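Local coordinates for 11S globulin seed storage protein (Amaranthus hypochondriacus, PDB 3QAC) that probably serves as a nutrient reservoir of the seed, built from two-cupin subunits that assemble into hexamers, at residues Ser66-Pro71 with Ile162-Ala167; Met335-Tyr340 with Thr448-Ser453; Ala417-Pro422 with Leu440-Pro445. All coordinates share one frame; numbering follows the deposited sequence.

Contact 1 (Ser66-Pro71 with Ile162-Ala167); sequences SFTSAP and ILIDTA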
loop_
_atom_site.group_PDB
_atom_site.type_symbol
_atom_site.label_atom_id
_atom_site.label_comp_id
_atom_site.label_asym_id
_atom_site.label_seq_id
_atom_site.Cartn_x
_atom_site.Cartn_y
_atom_site.Cartn_z
ATOM N N SER A 66 -26.500 -2.250 3.067
ATOM C CA SER A 66 -25.609 -2.209 1.929
ATOM C C SER A 66 -24.176 -2.415 2.393
ATOM O O SER A 66 -23.891 -2.473 3.596
ATOM C CB SER A 66 -25.714 -0.863 1.221
ATOM O OG SER A 66 -25.108 0.157 2.003
ATOM N N PHE A 67 -23.275 -2.521 1.428
ATOM C CA PHE A 67 -21.856 -2.461 1.721
ATOM C C PHE A 67 -21.148 -1.713 0.601
ATOM O O PHE A 67 -21.692 -1.538 -0.469
ATOM C CB PHE A 67 -21.267 -3.859 1.918
ATOM C CG PHE A 67 -21.635 -4.850 0.835
ATOM C CD1 PHE A 67 -22.846 -5.534 0.874
ATOM C CD2 PHE A 67 -20.757 -5.120 -0.205
ATOM C CE1 PHE A 67 -23.168 -6.463 -0.099
ATOM C CE2 PHE A 67 -21.078 -6.050 -1.189
ATOM C CZ PHE A 67 -22.282 -6.723 -1.131
ATOM N N THR A 68 -19.930 -1.261 0.866
ATOM C CA THR A 68 -19.124 -0.623 -0.153
ATOM C C THR A 68 -17.732 -1.180 -0.008
ATOM O O THR A 68 -17.318 -1.536 1.092
ATOM C CB THR A 68 -19.138 0.931 -0.036
ATOM O OG1 THR A 68 -18.184 1.498 -0.945
ATOM C CG2 THR A 68 -18.824 1.383 1.384
ATOM N N SER A 69 -17.027 -1.286 -1.126
ATOM C CA SER A 69 -15.691 -1.852 -1.154
ATOM C C SER A 69 -14.690 -0.992 -0.402
ATOM O O SER A 69 -13.602 -1.454 -0.087
ATOM C CB SER A 69 -15.223 -2.000 -2.602
ATOM O OG SER A 69 -15.208 -0.730 -3.225
ATOM N N ALA A 70 -15.042 0.261 -0.124
ATOM C CA ALA A 70 -14.157 1.136 0.660
ATOM C C ALA A 70 -14.557 1.228 2.140
ATOM O O ALA A 70 -15.742 1.172 2.461
ATOM C CB ALA A 70 -14.118 2.522 0.054
ATOM N N PRO A 71 -13.569 1.395 3.044
ATOM C CA PRO A 71 -13.864 1.601 4.464
ATOM C C PRO A 71 -14.481 2.979 4.626
ATOM O O PRO A 71 -14.224 3.857 3.804
ATOM C CB PRO A 71 -12.475 1.614 5.131
ATOM C CG PRO A 71 -11.483 1.322 4.067
ATOM C CD PRO A 71 -12.141 1.581 2.751
ATOM N N ILE A 162 -20.339 10.986 6.167
ATOM C CA ILE A 162 -19.616 9.783 5.852
ATOM C C ILE A 162 -18.445 10.064 4.931
ATOM O O ILE A 162 -18.625 10.517 3.801
ATOM C CB ILE A 162 -20.577 8.789 5.216
ATOM C CG1 ILE A 162 -21.743 8.538 6.183
ATOM C CG2 ILE A 162 -19.857 7.509 4.825
ATOM C CD1 ILE A 162 -22.833 7.640 5.649
ATOM N N LEU A 163 -17.237 9.833 5.422
ATOM C CA LEU A 163 -16.090 9.792 4.536
ATOM C C LEU A 163 -15.931 8.380 3.988
ATOM O O LEU A 163 -15.900 7.394 4.753
ATOM C CB LEU A 163 -14.812 10.217 5.246
ATOM C CG LEU A 163 -13.621 10.078 4.298
ATOM C CD1 LEU A 163 -13.244 11.427 3.731
ATOM C CD2 LEU A 163 -12.437 9.452 5.003
ATOM N N ILE A 164 -15.839 8.290 2.663
ATOM C CA ILE A 164 -15.633 7.017 1.983
ATOM C C ILE A 164 -14.258 7.018 1.353
ATOM O O ILE A 164 -13.997 7.769 0.414
ATOM C CB ILE A 164 -16.664 6.768 0.886
ATOM C CG1 ILE A 164 -18.078 7.054 1.401
ATOM C CG2 ILE A 164 -16.541 5.342 0.364
ATOM C CD1 ILE A 164 -19.132 6.888 0.352
ATOM N N ASP A 165 -13.374 6.171 1.871
ATOM C CA ASP A 165 -11.971 6.273 1.523
ATOM C C ASP A 165 -11.644 5.358 0.358
ATOM O O ASP A 165 -11.058 4.284 0.536
ATOM C CB ASP A 165 -11.106 5.946 2.733
ATOM C CG ASP A 165 -9.648 5.971 2.404
ATOM O OD1 ASP A 165 -9.315 6.659 1.417
ATOM O OD2 ASP A 165 -8.846 5.306 3.115
ATOM N N THR A 166 -12.025 5.803 -0.837
ATOM C CA THR A 166 -11.951 4.989 -2.034
ATOM C C THR A 166 -10.510 4.642 -2.344
ATOM O O THR A 166 -10.241 3.610 -2.934
ATOM C CB THR A 166 -12.567 5.731 -3.221
ATOM O OG1 THR A 166 -12.106 7.080 -3.203
ATOM C CG2 THR A 166 -14.065 5.768 -3.096
ATOM N N ALA A 167 -9.584 5.499 -1.936
ATOM C CA ALA A 167 -8.166 5.238 -2.161
ATOM C C ALA A 167 -7.524 4.297 -1.121
ATOM O O ALA A 167 -6.327 4.040 -1.173
ATOM C CB ALA A 167 -7.397 6.549 -2.213
#
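The backbones of P71 and D165 are joined by one straight hydrogen bond, D165 N to P71 O at 3.1 Å with 176° at the hydrogen, and nearby A70 and T166 bring their CA atoms to 5.2 Å. The bond extends the pairing of strands 72-78 and 158-164, where L163 bonds to L73, to the corner where one segment enters strand 72-78 and the other leaves strand 158-164. D165 then sits at the centre of an inverse gamma turn, whose closing bond from T166 N to I164 O is weak.

Beside this bond A70 and P71 carry most of the packing; the A70 methyl meets I164 and the D165 carbonyl. I164 holds CG2 anti to its backbone N, which points that branch across at A70 and brings CG2 to 3.7 Å from A70 CB. The same A70 CB also stands 3.6 Å from D165 O, while P71 CD comes to 3.7 Å from the same D165 O. The D165 side chain, with CG anti to the backbone N (chi1 177°), carries its carboxylate to N168, where OD2 accepts from ND2. T68 plays a quieter part: its OG1 is mainly bonded to T179 O, and takes a weak bond from A70 N in the manner of an ST turn.

Here the chain passes from strand 61-68 in one sheet of the N-terminal cupin barrel to strand 72-78 in the other. The chemistry is correspondingly spare. A single backbone bond crosses the contact, continuing the register of L163 with L73, small apolar groups fill the buried corner, and T68 and D165 turn to T179 and N168, so that the grip across the contact owes little to charge.

Contact 2 (Met335-Tyr340 with Thr448-Ser453); sequences MMAPHY and TLFRSS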
loop_
_atom_site.group_PDB
_atom_site.type_symbol
_atom_site.label_atom_id
_atom_site.label_comp_id
_atom_site.label_asym_id
_atom_site.label_seq_id
_atom_site.Cartn_x
_atom_site.Cartn_y
_atom_site.Cartn_z
ATOM N N MET A 335 -9.009 30.650 17.751
ATOM C CA MET A 335 -8.378 30.128 16.554
ATOM C C MET A 335 -7.546 28.892 16.849
ATOM O O MET A 335 -7.092 28.669 17.974
ATOM C CB MET A 335 -7.515 31.196 15.867
ATOM C CG MET A 335 -6.046 31.126 16.230
ATOM S SD MET A 335 -5.024 32.234 15.227
ATOM C CE MET A 335 -6.022 33.722 15.285
ATOM N N MET A 336 -7.387 28.073 15.821
ATOM C CA MET A 336 -6.413 27.002 15.847
ATOM C C MET A 336 -5.201 27.532 15.098
ATOM O O MET A 336 -5.312 27.932 13.945
ATOM C CB MET A 336 -6.976 25.760 15.167
ATOM C CG MET A 336 -6.034 24.577 15.218
ATOM S SD MET A 336 -6.889 23.052 14.823
ATOM C CE MET A 336 -5.610 21.846 15.143
ATOM N N ALA A 337 -4.059 27.576 15.769
ATOM C CA ALA A 337 -2.857 28.120 15.166
ATOM C C ALA A 337 -2.581 27.505 13.805
ATOM O O ALA A 337 -2.961 26.366 13.538
ATOM C CB ALA A 337 -1.666 27.917 16.067
ATOM N N PRO A 338 -1.900 28.261 12.942
ATOM C CA PRO A 338 -1.508 27.678 11.663
ATOM C C PRO A 338 -0.799 26.362 11.944
ATOM O O PRO A 338 0.078 26.310 12.796
ATOM C CB PRO A 338 -0.519 28.702 11.103
ATOM C CG PRO A 338 -0.897 29.992 11.750
ATOM C CD PRO A 338 -1.341 29.608 13.137
ATOM N N HIS A 339 -1.203 25.309 11.254
ATOM C CA HIS A 339 -0.598 24.009 11.441
ATOM C C HIS A 339 -0.679 23.271 10.129
ATOM O O HIS A 339 -1.391 23.681 9.211
ATOM C CB HIS A 339 -1.360 23.209 12.490
ATOM C CG HIS A 339 -2.808 23.051 12.165
ATOM N ND1 HIS A 339 -3.698 24.099 12.237
ATOM C CD2 HIS A 339 -3.519 21.980 11.738
ATOM C CE1 HIS A 339 -4.899 23.679 11.880
ATOM N NE2 HIS A 339 -4.817 22.396 11.574
ATOM N N TYR A 340 0.061 22.175 10.045
ATOM C CA TYR A 340 -0.049 21.305 8.907
ATOM C C TYR A 340 -0.108 19.888 9.395
ATOM O O TYR A 340 0.458 19.556 10.420
ATOM C CB TYR A 340 1.131 21.505 7.979
ATOM C CG TYR A 340 2.434 20.909 8.462
ATOM C CD1 TYR A 340 3.245 21.585 9.358
ATOM C CD2 TYR A 340 2.859 19.691 7.986
ATOM C CE1 TYR A 340 4.452 21.047 9.769
ATOM C CE2 TYR A 340 4.049 19.149 8.374
ATOM C CZ TYR A 340 4.852 19.822 9.266
ATOM O OH TYR A 340 6.046 19.253 9.652
ATOM N N THR A 448 -1.900 24.980 20.558
ATOM C CA THR A 448 -2.728 24.612 19.401
ATOM C C THR A 448 -3.993 25.440 19.233
ATOM O O THR A 448 -4.288 25.903 18.133
ATOM C CB THR A 448 -3.142 23.122 19.457
ATOM O OG1 THR A 448 -1.979 22.297 19.357
ATOM C CG2 THR A 448 -4.102 22.783 18.319
ATOM N N LEU A 449 -4.758 25.579 20.317
ATOM C CA LEU A 449 -5.968 26.396 20.333
ATOM C C LEU A 449 -5.736 27.656 21.151
ATOM O O LEU A 449 -5.255 27.585 22.282
ATOM C CB LEU A 449 -7.124 25.609 20.924
ATOM C CG LEU A 449 -7.494 24.366 20.124
ATOM C CD1 LEU A 449 -8.666 23.663 20.765
ATOM C CD2 LEU A 449 -7.822 24.756 18.698
ATOM N N PHE A 450 -6.068 28.804 20.565
ATOM C CA PHE A 450 -5.817 30.105 21.174
ATOM C C PHE A 450 -7.098 30.893 21.297
ATOM O O PHE A 450 -7.985 30.788 20.455
ATOM C CB PHE A 450 -4.896 30.947 20.295
ATOM C CG PHE A 450 -3.611 30.282 19.940
ATOM C CD1 PHE A 450 -2.879 30.724 18.853
ATOM C CD2 PHE A 450 -3.129 29.219 20.692
ATOM C CE1 PHE A 450 -1.684 30.123 18.523
ATOM C CE2 PHE A 450 -1.943 28.599 20.364
ATOM C CZ PHE A 450 -1.213 29.047 19.281
ATOM N N ARG A 451 -7.181 31.714 22.333
ATOM C CA ARG A 451 -8.239 32.691 22.402
ATOM C C ARG A 451 -7.781 33.912 21.622
ATOM O O ARG A 451 -6.680 34.421 21.840
ATOM C CB ARG A 451 -8.559 33.055 23.844
ATOM C CG ARG A 451 -9.841 33.847 23.956
ATOM C CD ARG A 451 -10.758 33.527 22.776
ATOM N NE ARG A 451 -11.794 34.537 22.621
ATOM C CZ ARG A 451 -12.934 34.543 23.305
ATOM N NH1 ARG A 451 -13.185 33.584 24.192
ATOM N NH2 ARG A 451 -13.823 35.508 23.103
ATOM N N SER A 452 -8.618 34.357 20.691
ATOM C CA SER A 452 -8.261 35.456 19.792
ATOM C C SER A 452 -9.329 36.551 19.761
ATOM O O SER A 452 -10.425 36.385 20.305
ATOM C CB SER A 452 -7.998 34.936 18.370
ATOM O OG SER A 452 -6.807 34.161 18.323
ATOM N N SER A 453 -8.991 37.673 19.129
ATOM C CA SER A 453 -9.922 38.793 18.998
ATOM C C SER A 453 -10.451 38.912 17.560
ATOM O O SER A 453 -9.684 38.837 16.597
ATOM C CB SER A 453 -9.267 40.104 19.456
ATOM O OG SER A 453 -9.105 40.135 20.868
HETATM O O HOH W 1 -2.350 24.335 15.707
#
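In M335 the bend at chi3 (45°) turns CE back toward S452, whereas M336, with CG anti to the backbone N (chi1 -177°) and an extended chain, runs alongside T448 in the same direction. The two methionines thus serve opposite faces of one antiparallel pair. M335 and F450 form the hydrogen-bonded pair, linked in both directions; the shorter bond, F450 N to M335 O at 2.8 Å, is nearly straight at 173°. M336 and L449 are the non-hydrogen-bonded pair, M336 CB meeting L449 CD2 at 3.8 Å as the two side chains cross obliquely. A337 N continues the pairing to T448 O at 2.9 Å.

On the M335 face, M335 CG meets F450 CD1 at 4.1 Å, and the A337 methyl packs tightly on the same ring, CB to CE1 at 3.3 Å. M335 CE lies 3.2 Å from S452 OG, a buried hydroxyl with no partner in the model. Replacing M335 with an alanine removes CG, SD and CE, and would probably open a gap beside S452 and take away one of the two groups that flank the F450 ring. On the other face, M336 CE touches T448 CG2 at 3.6 Å and also sits over one face of the H339 imidazole, offset toward its rim. H339 is held by ND1, which donates to A337 O at 2.7 Å with that oxygen near the ring plane.

Strand 385-391 flanks 335-341, through backbone bonds of M336 with K388 and H339 with I386, while F408 of strand 408-410 touches M336 and T448. The short strand 449-450, following helix 434-442, pairs with 335-341 in the second cupin barrel, where M335 and F450 also pack on S223 of a neighbouring subunit.

Contact 3 (Ala417-Pro422 with Leu440-Pro445); sequences AIRSLP and LKFNRP
R419 and K441 bring their CA atoms to 4.9 Å, where the weakly bonded helical turn 417-420 rests against the C-terminal part of helix 434-442. K441 reaches along that turn to its end: CG lies beside the backbone N, the chain bends at chi3 (61°), and NZ arrives among the carbonyls. There it bonds to L421 O at 2.5 Å, so short that the precise length is doubtful, and weakly to R419 O. The same ammonium forms a salt bridge with D126 of a neighbouring subunit, so the lysine joins turn and assembly at once.

R419 crosses F442 at about a right angle. F442 CD1 lies over one face of the guanidinium, and R419 NH2, 3.7 Å from that carbon, lies at the edge of the ring; the planes are 59° apart. A water accepts from R419 NH2 at 2.8 Å and donates to the carbonyls of K441 and R444. Elsewhere in the contact, I418 CG2 meets L440 CG at 4.0 Å, the side chains crossing at about a right angle, beside V426 and Y430 of helix 423-430.

Such a helical arm following the C-terminal cupin barrel, packed on the next subunit, is characteristic of seed globulin trimers.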
loop_
_atom_site.group_PDB
_atom_site.type_symbol
_atom_site.label_atom_id
_atom_site.label_comp_id
_atom_site.label_asym_id
_atom_site.label_seq_id
_atom_site.Cartn_x
_atom_site.Cartn_y
_atom_site.Cartn_z
ATOM N N ALA A 417 6.265 24.143 15.750
ATOM C CA ALA A 417 7.504 24.050 14.999
ATOM C C ALA A 417 8.440 25.138 15.488
ATOM O O ALA A 417 9.587 24.875 15.802
ATOM C CB ALA A 417 7.251 24.202 13.540
ATOM N N ILE A 418 7.935 26.362 15.564
ATOM C CA ILE A 418 8.764 27.499 15.947
ATOM C C ILE A 418 9.402 27.295 17.323
ATOM O O ILE A 418 10.605 27.471 17.498
ATOM C CB ILE A 418 7.946 28.802 15.940
ATOM C CG1 ILE A 418 7.451 29.109 14.520
ATOM C CG2 ILE A 418 8.755 29.945 16.479
ATOM C CD1 ILE A 418 8.527 29.058 13.447
ATOM N N ARG A 419 8.587 26.921 18.301
ATOM C CA ARG A 419 9.084 26.739 19.657
ATOM C C ARG A 419 10.098 25.599 19.770
ATOM O O ARG A 419 10.982 25.635 20.611
ATOM C CB ARG A 419 7.929 26.499 20.608
ATOM C CG ARG A 419 8.370 26.361 22.025
ATOM C CD ARG A 419 7.365 27.003 22.943
ATOM N NE ARG A 419 7.469 26.447 24.283
ATOM C CZ ARG A 419 6.797 26.914 25.324
ATOM N NH1 ARG A 419 6.947 26.338 26.518
ATOM N NH2 ARG A 419 5.977 27.959 25.164
ATOM N N SER A 420 9.964 24.591 18.915
ATOM C CA SER A 420 10.937 23.509 18.859
ATOM C C SER A 420 12.278 23.948 18.259
ATOM O O SER A 420 13.290 23.269 18.436
ATOM C CB SER A 420 10.373 22.322 18.083
ATOM O OG SER A 420 9.277 21.747 18.774
ATOM N N LEU A 421 12.285 25.077 17.557
ATOM C CA LEU A 421 13.518 25.613 16.969
ATOM C C LEU A 421 14.420 26.294 17.997
ATOM O O LEU A 421 13.951 27.099 18.793
ATOM C CB LEU A 421 13.194 26.626 15.872
ATOM C CG LEU A 421 12.489 26.100 14.636
ATOM C CD1 LEU A 421 12.194 27.232 13.696
ATOM C CD2 LEU A 421 13.360 25.028 13.963
ATOM N N PRO A 422 15.727 25.981 17.970
ATOM C CA PRO A 422 16.672 26.679 18.840
ATOM C C PRO A 422 16.621 28.151 18.486
ATOM O O PRO A 422 16.637 28.478 17.297
ATOM C CB PRO A 422 18.026 26.085 18.435
ATOM C CG PRO A 422 17.703 24.786 17.812
ATOM C CD PRO A 422 16.406 25.011 17.100
ATOM N N LEU A 440 8.785 35.650 19.257
ATOM C CA LEU A 440 8.231 34.794 18.224
ATOM C C LEU A 440 8.016 33.401 18.813
ATOM O O LEU A 440 6.986 32.770 18.574
ATOM C CB LEU A 440 9.167 34.727 17.020
ATOM C CG LEU A 440 8.675 33.876 15.847
ATOM C CD1 LEU A 440 7.276 34.307 15.448
ATOM C CD2 LEU A 440 9.639 33.977 14.667
ATOM N N LYS A 441 8.978 32.936 19.605
ATOM C CA LYS A 441 8.889 31.610 20.197
ATOM C C LYS A 441 7.884 31.516 21.336
ATOM O O LYS A 441 7.134 30.545 21.412
ATOM C CB LYS A 441 10.253 31.118 20.685
ATOM C CG LYS A 441 11.228 30.797 19.570
ATOM C CD LYS A 441 12.457 30.053 20.086
ATOM C CE LYS A 441 12.092 28.724 20.720
ATOM N NZ LYS A 441 13.308 27.941 21.082
ATOM N N PHE A 442 7.858 32.503 22.226
ATOM C CA PHE A 442 7.162 32.298 23.497
ATOM C C PHE A 442 5.954 33.186 23.771
ATOM O O PHE A 442 5.214 32.944 24.715
ATOM C CB PHE A 442 8.155 32.367 24.653
ATOM C CG PHE A 442 9.268 31.374 24.543
ATOM C CD1 PHE A 442 9.061 30.040 24.868
ATOM C CD2 PHE A 442 10.525 31.768 24.113
ATOM C CE1 PHE A 442 10.089 29.112 24.773
ATOM C CE2 PHE A 442 11.560 30.847 24.015
ATOM C CZ PHE A 442 11.342 29.515 24.347
ATOM N N ASN A 443 5.743 34.196 22.941
ATOM C CA ASN A 443 4.605 35.093 23.115
ATOM C C ASN A 443 3.270 34.382 23.069
ATOM O O ASN A 443 2.245 34.937 23.453
ATOM C CB ASN A 443 4.649 36.206 22.078
ATOM C CG ASN A 443 5.716 37.203 22.385
ATOM O OD1 ASN A 443 6.425 37.044 23.373
ATOM N ND2 ASN A 443 5.843 38.238 21.561
ATOM N N ARG A 444 3.292 33.139 22.606
ATOM C CA ARG A 444 2.079 32.354 22.447
ATOM C C ARG A 444 2.150 31.093 23.319
ATOM O O ARG A 444 2.605 30.049 22.860
ATOM C CB ARG A 444 1.904 31.991 20.972
ATOM C CG ARG A 444 0.728 31.100 20.704
ATOM C CD ARG A 444 -0.519 31.716 21.254
ATOM N NE ARG A 444 -0.865 32.913 20.514
ATOM C CZ ARG A 444 -1.907 33.678 20.804
ATOM N NH1 ARG A 444 -2.691 33.358 21.828
ATOM N NH2 ARG A 444 -2.164 34.756 20.076
ATOM N N PRO A 445 1.699 31.191 24.584
ATOM C CA PRO A 445 1.863 30.116 25.570
ATOM C C PRO A 445 0.836 29.003 25.419
ATOM O O PRO A 445 1.030 27.909 25.952
ATOM C CB PRO A 445 1.632 30.841 26.891
ATOM C CG PRO A 445 0.613 31.876 26.532
ATOM C CD PRO A 445 1.028 32.365 25.170
HETATM O O HOH W 2 5.225 29.553 22.940
#

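Overall arrangement
From contact 1 to contact 3 the chemistry shifts outward: the contact centres lie about 11, 22 and 32 Å from the centre of the chain. All three are buried in the assembly, but contact 1 closes a corner of the N-terminal barrel with one backbone bond and small apolar groups, contact 2 is strand pairing at the margin of the C-terminal barrel, and contact 3 joins outlying helices with charged side chains. Contact 3 is nested in the loop closed by contact 2, and R444 makes a cation-pi contact with F450. Contacts 1 and 2 are about 16 Å apart at their nearest atoms, yet F67 stacks on Y340 of another subunit, relating the two across the interface.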